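PDB 2YNK: WZI from Escherichia coli, which is a carbohydrate-binding outer-membrane beta-barrel, a lectin that underpins the assembly of the group 1 capsule. Local coordinates for residues Q201-I213 with I347-L359. Sequence-based numbering, arbitrary orientation.
Sequences QMNQYNAVPHAKI and IYKDGYYQQGYPL
Residues 204-208 run antiparallel to 348-355, mostly as loop, with Tyr-205 opposite Gln-354 (CA atoms 6.3 Å apart) and Ala-207 opposite Lys-349. Tyr-205 carries the middle. The ring, swung away from the backbone N at chi1 -174°, lies between the selenium of selenomethionine Met-202, over the centre of one face, and Asp-350, whose OD2 sits above the opposite face near the rim. Its hydroxyl donates to the carbonyl O of Gly-351 at 2.9 Å, which fixes where the buried ring ends, while the carbonyl O of Tyr-353 lies at the ring edge, in plane. The Tyr-348 and Tyr-205 side chains cross at about a right angle, and CE2 of Tyr-205 meets the edge of the Tyr-348 ring at CD1, 3.9 Å away. That second ring also takes the methyls of Val-208 and, at CE1, CB of Ala-211 at 3.8 Å; its hydroxyl goes on to the carbonyl of Gly-237.

In the barrel, 201-213 covers the hairpin loop between neighbouring antiparallel strands 193-201 and 212-221, with the first residues of the latter. Segment 347-359 belongs to the long connection from strand 322-331 to strand 368-377, which folds over to meet it, turning twice: a type I turn at Tyr-348 to Gly-351 and a type I' turn at Gln-354 to Tyr-357.

Beside the latter turn, the extended Gln-354 side chain brings OE1 to the backbone N of Asn-203 (2.8 Å), a bent bond of 143°. Gln-355 NE2 gives a straighter one to Gln-204 OE1 at 3.0 Å, but arrives above the carbonyl plane, the two amides nearly perpendicular at 85°. The Leu-359 and Ile-213 side chains reach toward each other tip to tip, with Leu-359 CD2 3.7 Å from Ile-213 CG1, and Leu-359 CD1 packs against Met-202 CE.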
# COMPACT_ATOMS: atom_id res chain seq x y z
N GLN A 201 -3.47 -17.55 0.98
CA GLN A 201 -4.28 -18.26 1.97
C GLN A 201 -4.50 -17.38 3.19
O GLN A 201 -3.54 -16.92 3.82
CB GLN A 201 -3.58 -19.55 2.39
CG GLN A 201 -4.47 -20.45 3.23
CD GLN A 201 -3.83 -21.79 3.53
OE1 GLN A 201 -4.18 -22.79 2.92
NE2 GLN A 201 -2.88 -21.81 4.46
N MSE A 202 -5.76 -17.15 3.54
CA MSE A 202 -6.09 -16.33 4.70
C MSE A 202 -5.71 -17.08 5.95
O MSE A 202 -5.73 -18.31 5.97
CB MSE A 202 -7.58 -16.02 4.70
CG MSE A 202 -7.94 -15.12 3.52
SE MSE A 202 -9.80 -14.54 3.78
CE MSE A 202 -9.35 -13.02 4.95
N ASN A 203 -5.36 -16.34 7.00
CA ASN A 203 -4.84 -16.89 8.24
C ASN A 203 -5.83 -16.70 9.38
O ASN A 203 -6.44 -15.63 9.50
CB ASN A 203 -3.51 -16.21 8.59
CG ASN A 203 -2.80 -16.87 9.76
OD1 ASN A 203 -2.94 -18.06 10.00
ND2 ASN A 203 -2.00 -16.08 10.47
N GLN A 204 -5.98 -17.75 10.20
CA GLN A 204 -6.94 -17.77 11.32
C GLN A 204 -8.32 -17.27 10.90
O GLN A 204 -9.00 -16.59 11.65
CB GLN A 204 -6.43 -16.94 12.50
CG GLN A 204 -5.23 -17.51 13.24
CD GLN A 204 -4.89 -16.69 14.48
OE1 GLN A 204 -5.31 -15.53 14.62
NE2 GLN A 204 -4.13 -17.30 15.40
N TYR A 205 -8.73 -17.59 9.68
CA TYR A 205 -9.96 -17.04 9.15
C TYR A 205 -11.10 -17.97 9.58
O TYR A 205 -11.58 -18.79 8.79
CB TYR A 205 -9.85 -16.84 7.64
CG TYR A 205 -11.04 -16.13 7.05
CD1 TYR A 205 -11.20 -14.76 7.20
CD2 TYR A 205 -12.02 -16.84 6.40
CE1 TYR A 205 -12.30 -14.11 6.67
CE2 TYR A 205 -13.13 -16.21 5.87
CZ TYR A 205 -13.27 -14.84 6.00
OH TYR A 205 -14.39 -14.24 5.46
N ASN A 206 -11.51 -17.82 10.84
CA ASN A 206 -12.49 -18.72 11.52
C ASN A 206 -13.66 -19.24 10.68
O ASN A 206 -13.72 -20.42 10.40
CB ASN A 206 -13.06 -18.05 12.77
CG ASN A 206 -14.04 -18.95 13.52
OD1 ASN A 206 -13.63 -19.89 14.21
ND2 ASN A 206 -15.35 -18.68 13.39
N ALA A 207 -14.56 -18.35 10.28
CA ALA A 207 -15.80 -18.76 9.60
C ALA A 207 -15.62 -19.75 8.43
O ALA A 207 -16.55 -20.51 8.13
CB ALA A 207 -16.57 -17.54 9.13
N VAL A 208 -14.47 -19.70 7.76
CA VAL A 208 -14.16 -20.63 6.66
C VAL A 208 -12.64 -20.79 6.58
O VAL A 208 -11.96 -20.13 5.76
CB VAL A 208 -14.66 -20.13 5.29
CG1 VAL A 208 -14.56 -21.26 4.27
CG2 VAL A 208 -16.08 -19.60 5.38
N PRO A 209 -12.09 -21.66 7.43
CA PRO A 209 -10.64 -21.79 7.55
C PRO A 209 -9.92 -21.98 6.21
O PRO A 209 -10.48 -22.52 5.27
CB PRO A 209 -10.48 -23.04 8.43
CG PRO A 209 -11.75 -23.13 9.20
CD PRO A 209 -12.80 -22.64 8.26
N HIS A 210 -8.67 -21.53 6.14
CA HIS A 210 -7.84 -21.64 4.92
C HIS A 210 -8.52 -21.12 3.68
O HIS A 210 -8.51 -21.78 2.66
CB HIS A 210 -7.39 -23.07 4.71
CG HIS A 210 -7.05 -23.79 5.99
ND1 HIS A 210 -6.18 -23.29 6.89
CD2 HIS A 210 -7.50 -25.00 6.51
CE1 HIS A 210 -6.08 -24.15 7.93
NE2 HIS A 210 -6.89 -25.19 7.70
N ALA A 211 -9.12 -19.95 3.77
CA ALA A 211 -9.77 -19.35 2.61
C ALA A 211 -8.71 -18.68 1.72
O ALA A 211 -7.72 -18.11 2.20
CB ALA A 211 -10.83 -18.34 3.04
N LYS A 212 -8.94 -18.75 0.42
CA LYS A 212 -7.99 -18.22 -0.52
C LYS A 212 -8.43 -16.85 -0.97
O LYS A 212 -9.63 -16.59 -1.13
CB LYS A 212 -7.85 -19.15 -1.72
CG LYS A 212 -7.84 -20.63 -1.36
CD LYS A 212 -6.80 -20.99 -0.31
CE LYS A 212 -6.79 -22.48 -0.06
NZ LYS A 212 -5.83 -22.84 1.01
N ILE A 213 -7.46 -15.96 -1.16
CA ILE A 213 -7.69 -14.74 -1.90
C ILE A 213 -6.91 -14.90 -3.20
O ILE A 213 -5.69 -15.00 -3.19
CB ILE A 213 -7.27 -13.49 -1.11
CG1 ILE A 213 -8.06 -13.38 0.20
CG2 ILE A 213 -7.50 -12.23 -1.93
CD1 ILE A 213 -9.53 -13.03 0.02
N ILE A 347 -21.40 -16.07 2.82
CA ILE A 347 -20.64 -17.32 2.98
C ILE A 347 -19.41 -17.03 3.82
O ILE A 347 -19.25 -17.56 4.92
CB ILE A 347 -20.23 -17.95 1.62
CG1 ILE A 347 -21.46 -18.39 0.82
CG2 ILE A 347 -19.31 -19.14 1.83
CD1 ILE A 347 -22.48 -19.18 1.62
N TYR A 348 -18.54 -16.17 3.31
CA TYR A 348 -17.36 -15.73 4.05
C TYR A 348 -17.82 -14.70 5.07
O TYR A 348 -17.82 -13.50 4.81
CB TYR A 348 -16.28 -15.22 3.07
CG TYR A 348 -15.82 -16.33 2.14
CD1 TYR A 348 -14.83 -17.21 2.53
CD2 TYR A 348 -16.42 -16.54 0.91
CE1 TYR A 348 -14.41 -18.24 1.71
CE2 TYR A 348 -16.01 -17.57 0.07
CZ TYR A 348 -15.01 -18.42 0.48
OH TYR A 348 -14.60 -19.45 -0.33
N LYS A 349 -18.21 -15.19 6.24
CA LYS A 349 -18.99 -14.39 7.20
C LYS A 349 -18.14 -13.46 8.03
O LYS A 349 -18.66 -12.48 8.56
CB LYS A 349 -19.80 -15.31 8.12
CG LYS A 349 -20.95 -16.04 7.42
CD LYS A 349 -21.73 -16.87 8.42
CE LYS A 349 -22.90 -17.59 7.79
NZ LYS A 349 -23.90 -17.92 8.85
N ASP A 350 -16.85 -13.75 8.15
CA ASP A 350 -15.90 -12.84 8.80
C ASP A 350 -15.64 -11.61 7.92
O ASP A 350 -14.91 -10.71 8.31
CB ASP A 350 -14.56 -13.54 9.06
CG ASP A 350 -14.55 -14.46 10.28
OD1 ASP A 350 -15.60 -14.68 10.95
OD2 ASP A 350 -13.44 -14.98 10.57
N GLY A 351 -16.20 -11.59 6.71
CA GLY A 351 -16.12 -10.43 5.84
C GLY A 351 -14.78 -10.38 5.14
O GLY A 351 -14.03 -11.34 5.18
N TYR A 352 -14.50 -9.25 4.50
CA TYR A 352 -13.25 -9.03 3.74
C TYR A 352 -12.18 -8.50 4.71
O TYR A 352 -11.71 -7.36 4.59
CB TYR A 352 -13.52 -8.07 2.58
CG TYR A 352 -12.41 -7.97 1.54
CD1 TYR A 352 -12.01 -9.08 0.81
CD2 TYR A 352 -11.79 -6.75 1.27
CE1 TYR A 352 -11.00 -9.00 -0.13
CE2 TYR A 352 -10.79 -6.65 0.32
CZ TYR A 352 -10.39 -7.78 -0.38
OH TYR A 352 -9.40 -7.70 -1.32
N TYR A 353 -11.86 -9.34 5.70
CA TYR A 353 -10.93 -9.02 6.79
C TYR A 353 -10.13 -10.25 7.19
O TYR A 353 -10.70 -11.34 7.29
CB TYR A 353 -11.68 -8.58 8.05
CG TYR A 353 -12.54 -7.35 7.91
CD1 TYR A 353 -13.78 -7.43 7.31
CD2 TYR A 353 -12.14 -6.14 8.44
CE1 TYR A 353 -14.60 -6.32 7.20
CE2 TYR A 353 -12.95 -5.02 8.33
CZ TYR A 353 -14.19 -5.11 7.71
OH TYR A 353 -15.00 -4.02 7.59
N GLN A 354 -8.83 -10.07 7.45
CA GLN A 354 -8.04 -11.11 8.07
C GLN A 354 -7.72 -10.67 9.48
O GLN A 354 -7.23 -9.56 9.67
CB GLN A 354 -6.74 -11.33 7.33
CG GLN A 354 -5.94 -12.48 7.90
CD GLN A 354 -4.65 -12.72 7.17
OE1 GLN A 354 -4.52 -13.70 6.45
NE2 GLN A 354 -3.70 -11.82 7.34
N GLN A 355 -8.01 -11.54 10.45
CA GLN A 355 -7.79 -11.27 11.86
C GLN A 355 -8.38 -9.94 12.27
O GLN A 355 -7.80 -9.20 13.07
CB GLN A 355 -6.30 -11.36 12.20
CG GLN A 355 -5.76 -12.74 11.88
CD GLN A 355 -4.26 -12.84 11.94
OE1 GLN A 355 -3.55 -12.10 11.26
NE2 GLN A 355 -3.76 -13.78 12.74
N GLY A 356 -9.55 -9.65 11.72
CA GLY A 356 -10.30 -8.45 12.06
C GLY A 356 -9.87 -7.24 11.28
O GLY A 356 -10.59 -6.23 11.23
N TYR A 357 -8.69 -7.32 10.67
CA TYR A 357 -8.13 -6.18 9.99
C TYR A 357 -8.42 -6.27 8.50
O TYR A 357 -8.30 -7.34 7.89
CB TYR A 357 -6.66 -6.02 10.35
CG TYR A 357 -6.50 -5.26 11.66
CD1 TYR A 357 -6.97 -5.80 12.86
CD2 TYR A 357 -5.95 -3.97 11.69
CE1 TYR A 357 -6.87 -5.10 14.05
CE2 TYR A 357 -5.84 -3.27 12.88
CZ TYR A 357 -6.30 -3.84 14.06
OH TYR A 357 -6.20 -3.16 15.25
N PRO A 358 -8.91 -5.16 7.93
CA PRO A 358 -9.37 -5.13 6.55
C PRO A 358 -8.26 -5.40 5.53
O PRO A 358 -7.16 -4.91 5.69
CB PRO A 358 -9.89 -3.70 6.39
CG PRO A 358 -9.11 -2.91 7.38
CD PRO A 358 -8.99 -3.83 8.55
N LEU A 359 -8.59 -6.22 4.53
CA LEU A 359 -7.77 -6.44 3.35
C LEU A 359 -7.91 -5.27 2.36
O LEU A 359 -7.14 -5.15 1.41
CB LEU A 359 -8.20 -7.74 2.66
CG LEU A 359 -7.50 -9.05 3.01
CD1 LEU A 359 -7.75 -9.43 4.46
CD2 LEU A 359 -7.98 -10.15 2.07